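Local coordinates for protein GCN5-related N-acetyltransferase (Sphaerobacter thermophilus, PDB 3TT2) that probably transfers an acyl group, perhaps acetyl from acetyl-CoA, to an acceptor that is not known, at residues S44-E47 / V48-W52; L78-R81 / Y82-S86; G108-W111 / I112-M116. All coordinates share one frame; numbering follows the deposited sequence.

Contact 1 of 3, residues S44-E47 / V48-W52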
# COMPACT_ATOMS: atom_id res chain seq x y z
N SER A 44 -12.81 -0.17 -10.93
CA SER A 44 -13.35 -1.11 -11.91
C SER A 44 -13.40 -2.51 -11.30
O SER A 44 -12.64 -2.82 -10.39
CB SER A 44 -12.50 -1.12 -13.18
OG SER A 44 -11.21 -1.67 -12.93
N ALA A 45 -14.31 -3.34 -11.81
CA ALA A 45 -14.40 -4.72 -11.36
C ALA A 45 -13.10 -5.44 -11.66
O ALA A 45 -12.70 -6.36 -10.95
CB ALA A 45 -15.55 -5.42 -12.04
N GLU A 46 -12.43 -5.01 -12.73
CA GLU A 46 -11.14 -5.54 -13.11
C GLU A 46 -10.11 -5.43 -11.98
O GLU A 46 -9.37 -6.37 -11.71
CB GLU A 46 -10.63 -4.79 -14.32
CG GLU A 46 -9.36 -5.34 -14.88
CD GLU A 46 -8.95 -4.62 -16.15
OE1 GLU A 46 -9.82 -4.42 -17.04
OE2 GLU A 46 -7.77 -4.25 -16.24
N GLU A 47 -10.07 -4.27 -11.32
CA GLU A 47 -9.16 -4.06 -10.19
C GLU A 47 -9.53 -4.96 -9.02
O GLU A 47 -8.66 -5.57 -8.41
CB GLU A 47 -9.16 -2.60 -9.74
CG GLU A 47 -8.19 -1.72 -10.51
CD GLU A 47 -8.16 -0.29 -9.99
OE1 GLU A 47 -8.22 0.65 -10.82
OE2 GLU A 47 -8.08 -0.11 -8.76
N VAL A 48 -10.82 -5.01 -8.70
CA VAL A 48 -11.34 -5.85 -7.62
C VAL A 48 -10.87 -7.29 -7.79
O VAL A 48 -10.27 -7.86 -6.89
CB VAL A 48 -12.88 -5.77 -7.55
CG1 VAL A 48 -13.46 -6.91 -6.75
CG2 VAL A 48 -13.32 -4.45 -6.95
N LEU A 49 -11.11 -7.84 -8.97
CA LEU A 49 -10.69 -9.20 -9.32
C LEU A 49 -9.20 -9.42 -9.15
O LEU A 49 -8.78 -10.54 -8.85
CB LEU A 49 -11.02 -9.47 -10.78
CG LEU A 49 -12.50 -9.43 -11.10
CD1 LEU A 49 -12.65 -9.18 -12.59
CD2 LEU A 49 -13.16 -10.73 -10.67
N ARG A 50 -8.43 -8.37 -9.39
CA ARG A 50 -6.98 -8.43 -9.24
C ARG A 50 -6.55 -8.36 -7.78
O ARG A 50 -5.66 -9.09 -7.35
CB ARG A 50 -6.32 -7.29 -10.02
CG ARG A 50 -4.83 -7.15 -9.72
CD ARG A 50 -4.20 -5.96 -10.42
NE ARG A 50 -4.35 -6.01 -11.88
CZ ARG A 50 -5.27 -5.33 -12.55
NH1 ARG A 50 -6.12 -4.54 -11.91
NH2 ARG A 50 -5.34 -5.44 -13.87
N ASP A 51 -7.19 -7.49 -7.01
CA ASP A 51 -6.89 -7.38 -5.59
C ASP A 51 -7.45 -8.58 -4.82
O ASP A 51 -7.21 -8.73 -3.62
CB ASP A 51 -7.40 -6.05 -5.00
CG ASP A 51 -6.87 -4.83 -5.76
OD1 ASP A 51 -6.06 -5.00 -6.69
OD2 ASP A 51 -7.28 -3.70 -5.41
N TRP A 52 -8.22 -9.42 -5.51
CA TRP A 52 -8.74 -10.64 -4.90
C TRP A 52 -7.84 -11.82 -5.19
O TRP A 52 -8.13 -12.94 -4.77
CB TRP A 52 -10.13 -10.95 -5.44
CG TRP A 52 -11.22 -10.22 -4.75
CD1 TRP A 52 -11.12 -9.48 -3.61
CD2 TRP A 52 -12.59 -10.17 -5.16
NE1 TRP A 52 -12.36 -8.97 -3.28
CE2 TRP A 52 -13.27 -9.37 -4.21
CE3 TRP A 52 -13.31 -10.71 -6.23
CZ2 TRP A 52 -14.65 -9.11 -4.31
CZ3 TRP A 52 -14.66 -10.45 -6.32
CH2 TRP A 52 -15.32 -9.65 -5.37
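The guanidinium of R50 meets the carboxylate of E46 at its edge: E46 OE2 lies in the guanidinium plane, 3.6 Å from R50 NH2, in a salt bridge spanning one helical turn. The two side chains run alongside each other, but the carboxylate plane is turned 62° from the guanidinium, and a single oxygen does the work. R50 leaves with CG anti to its N (chi1 170°) and bends at chi3, which brings NH1 back to within 3.5 Å of E47 CA. The other flat group, the W52 indole, has V48 CG1 over one face near its rim; W52 NE1 hydrogen-bonds Y74 OH, and V48, L49 and W52 all lean on A23 of helix 23-36. Backbone bonds hold the turn, with L49 N 2.9 Å from A45 O and D51 N 2.8 Å from E47 O. S44 is the N-cap, its OG accepting from E47 N at 3.3 Å. Replacing R50 with an alanine would probably leave the E46 carboxylate without its mate and uncover the flank of E47. An acid in the first turn and a base nearer the C-terminal end should suit the helix dipole, though so long a salt bridge probably adds only modestly.

Contact 2 of 3, residues L78-R81 / Y82-S86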
# COMPACT_ATOMS: atom_id res chain seq x y z
N LEU A 78 -6.03 -7.48 5.32
CA LEU A 78 -4.66 -7.98 5.21
C LEU A 78 -4.15 -8.41 6.59
O LEU A 78 -4.34 -7.70 7.57
CB LEU A 78 -3.74 -6.93 4.60
CG LEU A 78 -3.84 -6.93 3.09
CD1 LEU A 78 -3.14 -5.73 2.47
CD2 LEU A 78 -3.23 -8.22 2.59
N ASN A 79 -3.53 -9.58 6.66
CA ASN A 79 -3.10 -10.15 7.93
C ASN A 79 -1.60 -10.35 7.99
O ASN A 79 -1.04 -11.05 7.16
CB ASN A 79 -3.81 -11.49 8.14
CG ASN A 79 -3.13 -12.35 9.19
OD1 ASN A 79 -2.64 -11.84 10.19
ND2 ASN A 79 -3.09 -13.66 8.96
N ARG A 80 -0.94 -9.71 8.96
CA ARG A 80 0.49 -9.94 9.17
C ARG A 80 0.75 -10.71 10.45
O ARG A 80 0.59 -10.17 11.54
CB ARG A 80 1.23 -8.59 9.23
CG ARG A 80 2.71 -8.68 9.61
CD ARG A 80 3.36 -7.30 9.77
NE ARG A 80 3.24 -6.48 8.57
CZ ARG A 80 3.52 -5.18 8.52
NH1 ARG A 80 3.37 -4.51 7.37
NH2 ARG A 80 3.96 -4.54 9.60
N ARG A 81 1.11 -11.99 10.32
CA ARG A 81 1.56 -12.86 11.42
C ARG A 81 0.54 -12.92 12.56
O ARG A 81 0.89 -13.28 13.68
CB ARG A 81 2.89 -12.38 12.02
CG ARG A 81 4.13 -12.58 11.16
CD ARG A 81 4.84 -11.24 11.01
NE ARG A 81 6.30 -11.34 11.13
CZ ARG A 81 7.09 -10.31 11.43
NH1 ARG A 81 6.56 -9.11 11.63
NH2 ARG A 81 8.40 -10.48 11.52
N TYR A 82 -0.70 -12.56 12.27
CA TYR A 82 -1.78 -12.43 13.23
C TYR A 82 -1.47 -11.46 14.37
O TYR A 82 -2.11 -11.52 15.43
CB TYR A 82 -2.11 -13.81 13.84
CG TYR A 82 -2.46 -14.85 12.81
CD1 TYR A 82 -3.72 -14.88 12.23
CD2 TYR A 82 -1.54 -15.81 12.41
CE1 TYR A 82 -4.06 -15.82 11.30
CE2 TYR A 82 -1.87 -16.77 11.47
CZ TYR A 82 -3.14 -16.77 10.92
OH TYR A 82 -3.48 -17.73 9.98
N VAL A 83 -0.47 -10.59 14.21
CA VAL A 83 -0.30 -9.51 15.19
C VAL A 83 -0.78 -8.13 14.75
O VAL A 83 -0.92 -7.21 15.58
CB VAL A 83 1.17 -9.40 15.63
CG1 VAL A 83 1.60 -10.65 16.35
CG2 VAL A 83 2.08 -9.08 14.42
N GLN A 84 -0.98 -7.96 13.45
CA GLN A 84 -1.46 -6.71 12.93
C GLN A 84 -2.42 -6.93 11.80
O GLN A 84 -2.03 -7.42 10.73
CB GLN A 84 -0.30 -5.88 12.44
CG GLN A 84 -0.69 -4.55 11.86
CD GLN A 84 0.48 -3.60 11.85
OE1 GLN A 84 1.08 -3.35 10.81
NE2 GLN A 84 0.84 -3.09 13.03
N LEU A 85 -3.65 -6.48 11.98
CA LEU A 85 -4.64 -6.69 10.96
C LEU A 85 -4.97 -5.37 10.31
O LEU A 85 -5.35 -4.42 10.99
CB LEU A 85 -5.90 -7.29 11.58
CG LEU A 85 -6.84 -7.74 10.47
CD1 LEU A 85 -6.28 -8.99 9.78
CD2 LEU A 85 -8.26 -7.94 11.00
N SER A 86 -4.80 -5.31 9.00
CA SER A 86 -5.23 -4.16 8.24
C SER A 86 -6.61 -4.44 7.66
O SER A 86 -6.89 -5.54 7.19
CB SER A 86 -4.25 -3.87 7.11
OG SER A 86 -3.04 -3.34 7.60
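N79 lays its amide nitrogen over one face of the Y82 ring, with N79 ND2 3.3 Å from Y82 CE1 and displaced toward the rim; amide and ring planes are 46° apart. The other end of the amide faces the backbone: N79 OD1 accepts from Y82 N at 2.9 Å, in the carbonyl plane and on a lone pair. N79 CG, anti to the backbone N (chi1 162°), carries the amide forward to the turn. N79 CB also rests on L85 CD1, 3.9 Å away, its partner in a non-hydrogen-bonded pair. In this hairpin, segments 78-80 and 84-86, beside the turn, run antiparallel at 166°. L78 and S86 exchange two backbone bonds; R80 N reaches Q84 O at 3.1 Å. Then the pairing slips: V83 and Q84 both face R80 in a classic beta bulge, R80 O taking V83 N at 2.9 Å and, weakly, Q84 N. Q84 OE1 sits over the R80 guanidinium without a hydrogen bond; S86 OG hydrogen-bonds Q128 NE2, and Q84 NE2 bonds weakly to T126 OG1. One amide thus meets the turn twice, satisfying the Y82 N-H and lying against the tyrosine ring, which probably helps set how the amide is turned.

Contact 3 of 3, residues G108-W111 / I112-M116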
# COMPACT_ATOMS: atom_id res chain seq x y z
N GLY A 108 -14.03 -6.76 11.57
CA GLY A 108 -12.59 -6.87 11.44
C GLY A 108 -11.93 -7.13 12.77
O GLY A 108 -10.98 -7.90 12.86
N GLU A 109 -12.45 -6.48 13.82
CA GLU A 109 -11.96 -6.71 15.17
C GLU A 109 -12.22 -8.15 15.59
O GLU A 109 -11.35 -8.81 16.15
CB GLU A 109 -12.62 -5.76 16.17
CG GLU A 109 -12.25 -4.30 15.99
CD GLU A 109 -12.69 -3.44 17.15
OE1 GLU A 109 -13.42 -3.95 18.03
OE2 GLU A 109 -12.31 -2.25 17.20
N GLU A 110 -13.42 -8.64 15.31
CA GLU A 110 -13.74 -10.00 15.67
C GLU A 110 -12.93 -10.95 14.78
O GLU A 110 -12.69 -12.08 15.17
CB GLU A 110 -15.25 -10.27 15.55
CG GLU A 110 -15.72 -10.61 14.15
CD GLU A 110 -16.92 -11.56 14.12
OE1 GLU A 110 -17.41 -11.94 15.21
OE2 GLU A 110 -17.36 -11.93 13.01
N TRP A 111 -12.51 -10.49 13.61
CA TRP A 111 -11.75 -11.35 12.72
C TRP A 111 -10.46 -11.78 13.39
O TRP A 111 -10.18 -12.98 13.50
CB TRP A 111 -11.43 -10.66 11.39
CG TRP A 111 -10.84 -11.59 10.35
CD1 TRP A 111 -11.51 -12.25 9.37
CD2 TRP A 111 -9.46 -11.98 10.21
NE1 TRP A 111 -10.65 -13.01 8.62
CE2 TRP A 111 -9.38 -12.86 9.12
CE3 TRP A 111 -8.28 -11.66 10.90
CZ2 TRP A 111 -8.18 -13.44 8.70
CZ3 TRP A 111 -7.08 -12.24 10.49
CH2 TRP A 111 -7.05 -13.12 9.40
N ILE A 112 -9.67 -10.81 13.84
CA ILE A 112 -8.40 -11.11 14.50
C ILE A 112 -8.57 -11.77 15.87
O ILE A 112 -7.80 -12.63 16.24
CB ILE A 112 -7.48 -9.87 14.64
CG1 ILE A 112 -6.09 -10.32 15.12
CG2 ILE A 112 -8.04 -8.87 15.63
CD1 ILE A 112 -5.50 -11.45 14.30
N GLN A 113 -9.60 -11.39 16.62
CA GLN A 113 -9.85 -11.98 17.91
C GLN A 113 -10.11 -13.48 17.85
O GLN A 113 -9.69 -14.24 18.73
CB GLN A 113 -11.04 -11.29 18.55
CG GLN A 113 -10.73 -9.89 19.03
CD GLN A 113 -11.95 -9.20 19.57
OE1 GLN A 113 -13.07 -9.44 19.09
NE2 GLN A 113 -11.76 -8.37 20.59
N ASP A 114 -10.80 -13.91 16.80
CA ASP A 114 -11.13 -15.31 16.60
C ASP A 114 -9.93 -16.14 16.20
O ASP A 114 -9.93 -17.37 16.36
CB ASP A 114 -12.18 -15.46 15.49
CG ASP A 114 -13.55 -14.97 15.90
OD1 ASP A 114 -13.68 -14.58 17.07
OD2 ASP A 114 -14.49 -14.98 15.08
N ARG A 115 -8.96 -15.48 15.56
CA ARG A 115 -7.70 -16.10 15.13
C ARG A 115 -6.47 -15.84 16.04
O ARG A 115 -5.36 -16.29 15.76
CB ARG A 115 -7.44 -15.73 13.66
CG ARG A 115 -8.49 -16.34 12.73
CD ARG A 115 -8.39 -15.80 11.32
NE ARG A 115 -9.53 -16.20 10.49
CZ ARG A 115 -10.76 -15.70 10.59
NH1 ARG A 115 -11.05 -14.79 11.50
NH2 ARG A 115 -11.71 -16.13 9.78
N MSE A 116 -6.70 -15.13 17.13
CA MSE A 116 -5.66 -14.48 17.91
C MSE A 116 -4.68 -15.44 18.56
O MSE A 116 -3.56 -15.06 18.88
CB MSE A 116 -6.34 -13.62 18.97
CG MSE A 116 -5.49 -12.53 19.55
SE MSE A 116 -6.55 -11.33 20.66
CE MSE A 116 -7.49 -12.58 21.82
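The last turns of helix 100-115, the helix of a beta-alpha-beta unit in the GNAT domain, carry an arginine stacked on a tryptophan one turn back. R115 stacks its guanidinium face to face on the W111 indole, planes 6° apart, with CZ 3.5 Å from the centroid of the five-membered ring of W111 in a cation-pi contact. Farther back along the arginine, R115 CD sits 3.6 Å from the centroid of the six-membered ring of W111, a CH-pi contact over the same face. An extended run from CG to NE lets the side chain cover both rings. R115 NH1 then donates to W111 O at 2.8 Å, with the oxygen at the edge of the guanidinium and in its plane; face and edge together probably fix its rotation. On the exposed side the like charges of E110 OE1 and D114 OD2 come to 4.2 Å, likely a mildly unfavourable pairing. W111 NE1 donates to Q59 O, and the indole packs on V77 of strand 71-80. I112 presses on V125 and V127 of strand 125-132, while E109 OE2 reaches K315 NZ on strand 305-316 and Y147 OH just before strand 148-159.

How the contacts relate
The three contacts follow one another along the chain, all in its N-terminal GNAT-like half. Contacts 2 and 3 are neighbours, their centres about 10 Å apart: strand 84-91 leads on to helix 100-115, and the helix packs back on the hairpin. L85 CD1 lies 3.4 Å from W111 CZ3, and N79 CB 3.8 Å from W111 CH2, which makes the tryptophan a shared surface between strand pair and helix. Contact 1, on helix 45-51, stands apart, its centre about 22 Å from that of contact 2 and 25 Å from that of contact 3, touching neither. Helix, hairpin and second helix are consistent with one GNAT-like alpha/beta unit, with direct packing confined to the later pair.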